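Local coordinates for protein lysozyme M1 (Streptomyces coelicolor, PDB 1JFX) that hydrolyses the beta-1,4 linkages between N-acetylmuramic acid and N-acetylglucosamine in bacterial peptidoglycan, acting as both a lysozyme and a diacetylmuramidase, at residues V136-A141 against W161-G166. Residues are numbered along the deposited sequence; the frame is centred on the assembly and turned at random.
Sequences VIYTTA and WVAHWG
Tyr138 and Trp161 both carry CG anti to the backbone N (chi1 166° and 176°), and this brings their rings together on one face of the sheet. They belong to neighbouring parallel strands of the beta-alpha-barrel of this glycosyl hydrolase 25 domain. Strand 136-139, helix 141-148 and strand 160-163 form a beta-alpha-beta unit. The aromatic pair is T-shaped, with planes at 74°. Tyr138 presents its edge, and CD2 stands over the centre of the indole face, 3.3 Å from Trp161 CD2. Further along the tyrosine ring, Tyr138 CZ lies 3.6 Å from the methyl CB of Ala163. Val136 meets the base of the tryptophan side chain, with its CG1 against Trp161 CB.

Three backbone hydrogen bonds join the strands. Trp161 N gives a short bond of 2.7 Å to Ile137 O. Trp161 O accepts from Thr139 N, and Tyr138 CA makes a CA-H...O contact with the same oxygen. Ala163 N then donates to Thr139 O. Thr139 and Val162 point to the opposite face of the sheet.

The polar ends of the ring pair are held by other strands: Tyr138 OH bonds to Gln183 and Trp161 NE1 to Asn200. The tyrosine side chain also touches Asp98 and Glu100, two of the three predicted active-site residues, so this pair probably forms part of the wall beside the catalytic centre.

Thr140 is the N-cap of helix 141-148, and its OG1 bonds to Trp143 N. Its CG2 rests 4.0 Å from Ala163 CB. A water links the two segments here: it accepts from Ala141 N at 2.9 Å and donates to Ala163 O at 2.7 Å.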
ATOM      1  N   VAL A 136      -3.402   5.636  -0.596  1.00  6.18           N
ATOM      2  CA  VAL A 136      -3.284   5.019   0.722  1.00  6.64           C
ATOM      3  C   VAL A 136      -1.806   5.103   1.108  1.00  6.86           C
ATOM      4  O   VAL A 136      -0.937   4.790   0.303  1.00  6.33           O
ATOM      5  CB  VAL A 136      -3.718   3.539   0.656  1.00  6.83           C
ATOM      6  CG1 VAL A 136      -3.419   2.829   1.974  1.00  8.01           C
ATOM      7  CG2 VAL A 136      -5.206   3.473   0.328  1.00  7.50           C
ATOM      8  N   ILE A 137      -1.514   5.521   2.336  1.00  5.27           N
ATOM      9  CA  ILE A 137      -0.131   5.622   2.778  1.00  5.96           C
ATOM     10  C   ILE A 137       0.281   4.419   3.630  1.00  6.09           C
ATOM     11  O   ILE A 137      -0.324   4.146   4.677  1.00  5.99           O
ATOM     12  CB  ILE A 137       0.106   6.931   3.602  1.00  6.49           C
ATOM     13  CG1 ILE A 137      -0.026   8.154   2.684  1.00  9.83           C
ATOM     14  CG2 ILE A 137       1.511   6.903   4.254  1.00  7.69           C
ATOM     15  CD1 ILE A 137       0.046   9.492   3.436  1.00  8.36           C
ATOM     16  N   TYR A 138       1.286   3.687   3.150  1.00  5.73           N
ATOM     17  CA  TYR A 138       1.840   2.548   3.891  1.00  6.03           C
ATOM     18  C   TYR A 138       3.155   3.021   4.476  1.00  6.51           C
ATOM     19  O   TYR A 138       4.023   3.522   3.743  1.00  7.45           O
ATOM     20  CB  TYR A 138       2.120   1.342   2.973  1.00  6.20           C
ATOM     21  CG  TYR A 138       3.006   0.265   3.613  1.00  8.46           C
ATOM     22  CD1 TYR A 138       4.404   0.379   3.609  1.00  8.42           C
ATOM     23  CD2 TYR A 138       2.443  -0.862   4.228  1.00  7.82           C
ATOM     24  CE1 TYR A 138       5.212  -0.596   4.195  1.00  8.09           C
ATOM     25  CE2 TYR A 138       3.244  -1.850   4.811  1.00  8.52           C
ATOM     26  CZ  TYR A 138       4.632  -1.710   4.792  1.00  8.73           C
ATOM     27  OH  TYR A 138       5.439  -2.690   5.358  1.00 10.90           O
ATOM     28  N   THR A 139       3.308   2.856   5.784  1.00  6.76           N
ATOM     29  CA  THR A 139       4.544   3.252   6.459  1.00  6.75           C
ATOM     30  C   THR A 139       4.549   2.708   7.876  1.00  6.35           C
ATOM     31  O   THR A 139       3.617   2.010   8.283  1.00  7.52           O
ATOM     32  CB  THR A 139       4.689   4.803   6.502  1.00  7.35           C
ATOM     33  OG1 THR A 139       5.992   5.150   6.989  1.00  8.48           O
ATOM     34  CG2 THR A 139       3.647   5.435   7.405  1.00  9.33           C
ATOM     35  N   THR A 140       5.627   2.978   8.603  1.00  6.77           N
ATOM     36  CA  THR A 140       5.707   2.577  10.001  1.00  7.36           C
ATOM     37  C   THR A 140       5.500   3.839  10.815  1.00  7.05           C
ATOM     38  O   THR A 140       5.722   4.944  10.329  1.00  7.38           O
ATOM     39  CB  THR A 140       7.086   1.963  10.386  1.00  7.35           C
ATOM     40  OG1 THR A 140       8.149   2.884  10.085  1.00  9.04           O
ATOM     41  CG2 THR A 140       7.302   0.643   9.630  1.00  7.42           C
ATOM     42  N   ALA A 141       5.081   3.686  12.060  1.00  8.28           N
ATOM     43  CA  ALA A 141       4.896   4.844  12.911  1.00  7.70           C
ATOM     44  C   ALA A 141       6.240   5.569  13.086  1.00  8.53           C
ATOM     45  O   ALA A 141       6.292   6.790  13.041  1.00  8.71           O
ATOM     46  CB  ALA A 141       4.364   4.409  14.281  1.00  6.38           C
ATOM     47  N   TRP A 161      -2.205   2.732   6.095  1.00  5.95           N
ATOM     48  CA  TRP A 161      -1.892   1.303   6.121  1.00  6.20           C
ATOM     49  C   TRP A 161      -0.637   1.212   6.993  1.00  6.35           C
ATOM     50  O   TRP A 161       0.468   1.552   6.571  1.00  6.97           O
ATOM     51  CB  TRP A 161      -1.627   0.789   4.708  1.00  7.15           C
ATOM     52  CG  TRP A 161      -1.213  -0.654   4.640  1.00  6.89           C
ATOM     53  CD1 TRP A 161      -1.164  -1.560   5.664  1.00  6.37           C
ATOM     54  CD2 TRP A 161      -0.766  -1.342   3.471  1.00  6.88           C
ATOM     55  NE1 TRP A 161      -0.709  -2.777   5.199  1.00  6.37           N
ATOM     56  CE2 TRP A 161      -0.455  -2.666   3.853  1.00  6.05           C
ATOM     57  CE3 TRP A 161      -0.592  -0.959   2.131  1.00  5.99           C
ATOM     58  CZ2 TRP A 161       0.024  -3.615   2.941  1.00  5.91           C
ATOM     59  CZ3 TRP A 161      -0.116  -1.895   1.223  1.00  6.62           C
ATOM     60  CH2 TRP A 161       0.188  -3.211   1.630  1.00  5.73           C
ATOM     61  N   VAL A 162      -0.827   0.765   8.228  1.00  5.92           N
ATOM     62  CA  VAL A 162       0.264   0.701   9.188  1.00  6.51           C
ATOM     63  C   VAL A 162       0.981  -0.630   9.220  1.00  6.82           C
ATOM     64  O   VAL A 162       0.350  -1.680   9.253  1.00  6.32           O
ATOM     65  CB  VAL A 162      -0.256   1.048  10.613  1.00  7.89           C
ATOM     66  CG1 VAL A 162      -1.413   0.144  10.995  1.00  8.57           C
ATOM     67  CG2 VAL A 162       0.885   0.951  11.629  1.00  9.69           C
ATOM     68  N   ALA A 163       2.309  -0.570   9.199  1.00  6.60           N
ATOM     69  CA  ALA A 163       3.112  -1.783   9.288  1.00  6.69           C
ATOM     70  C   ALA A 163       3.560  -1.882  10.742  1.00  7.75           C
ATOM     71  O   ALA A 163       4.293  -1.025  11.216  1.00  8.28           O
ATOM     72  CB  ALA A 163       4.336  -1.690   8.367  1.00 10.32           C
ATOM     73  N   HIS A 164       3.091  -2.903  11.451  1.00  7.32           N
ATOM     74  CA  HIS A 164       3.481  -3.098  12.847  1.00  7.25           C
ATOM     75  C   HIS A 164       3.319  -4.578  13.129  1.00  7.80           C
ATOM     76  O   HIS A 164       2.222  -5.076  13.442  1.00  6.63           O
ATOM     77  CB  HIS A 164       2.610  -2.259  13.786  1.00  7.34           C
ATOM     78  CG  HIS A 164       3.193  -2.127  15.152  1.00  8.31           C
ATOM     79  ND1 HIS A 164       2.686  -1.271  16.110  1.00  9.21           N
ATOM     80  CD2 HIS A 164       4.267  -2.729  15.711  1.00  8.35           C
ATOM     81  CE1 HIS A 164       3.430  -1.353  17.200  1.00  6.89           C
ATOM     82  NE2 HIS A 164       4.396  -2.230  16.985  1.00  8.85           N
ATOM     83  N   TRP A 165       4.431  -5.287  12.988  1.00  7.71           N
ATOM     84  CA  TRP A 165       4.414  -6.728  13.150  1.00  9.04           C
ATOM     85  C   TRP A 165       4.470  -7.228  14.579  1.00 10.19           C
ATOM     86  O   TRP A 165       5.053  -6.590  15.456  1.00 11.09           O
ATOM     87  CB  TRP A 165       5.586  -7.363  12.387  1.00  8.55           C
ATOM     88  CG  TRP A 165       5.776  -6.865  10.978  1.00 11.18           C
ATOM     89  CD1 TRP A 165       4.798  -6.477  10.096  1.00  9.58           C
ATOM     90  CD2 TRP A 165       7.015  -6.764  10.263  1.00 11.13           C
ATOM     91  NE1 TRP A 165       5.354  -6.148   8.886  1.00 12.05           N
ATOM     92  CE2 TRP A 165       6.711  -6.315   8.959  1.00 12.48           C
ATOM     93  CE3 TRP A 165       8.356  -7.013  10.601  1.00 15.77           C
ATOM     94  CZ2 TRP A 165       7.698  -6.110   7.984  1.00 15.07           C
ATOM     95  CZ3 TRP A 165       9.335  -6.810   9.633  1.00 14.07           C
ATOM     96  CH2 TRP A 165       8.997  -6.363   8.341  1.00 14.54           C
ATOM     97  N   GLY A 166       3.860  -8.388  14.787  1.00 12.60           N
ATOM     98  CA  GLY A 166       3.894  -9.051  16.078  1.00 13.76           C
ATOM     99  C   GLY A 166       3.209  -8.454  17.287  1.00 14.48           C
ATOM    100  O   GLY A 166       3.542  -8.828  18.411  1.00 18.33           O
TER
HETATM  101  O   HOH W   1       4.839   0.969  13.020  1.00  9.30           O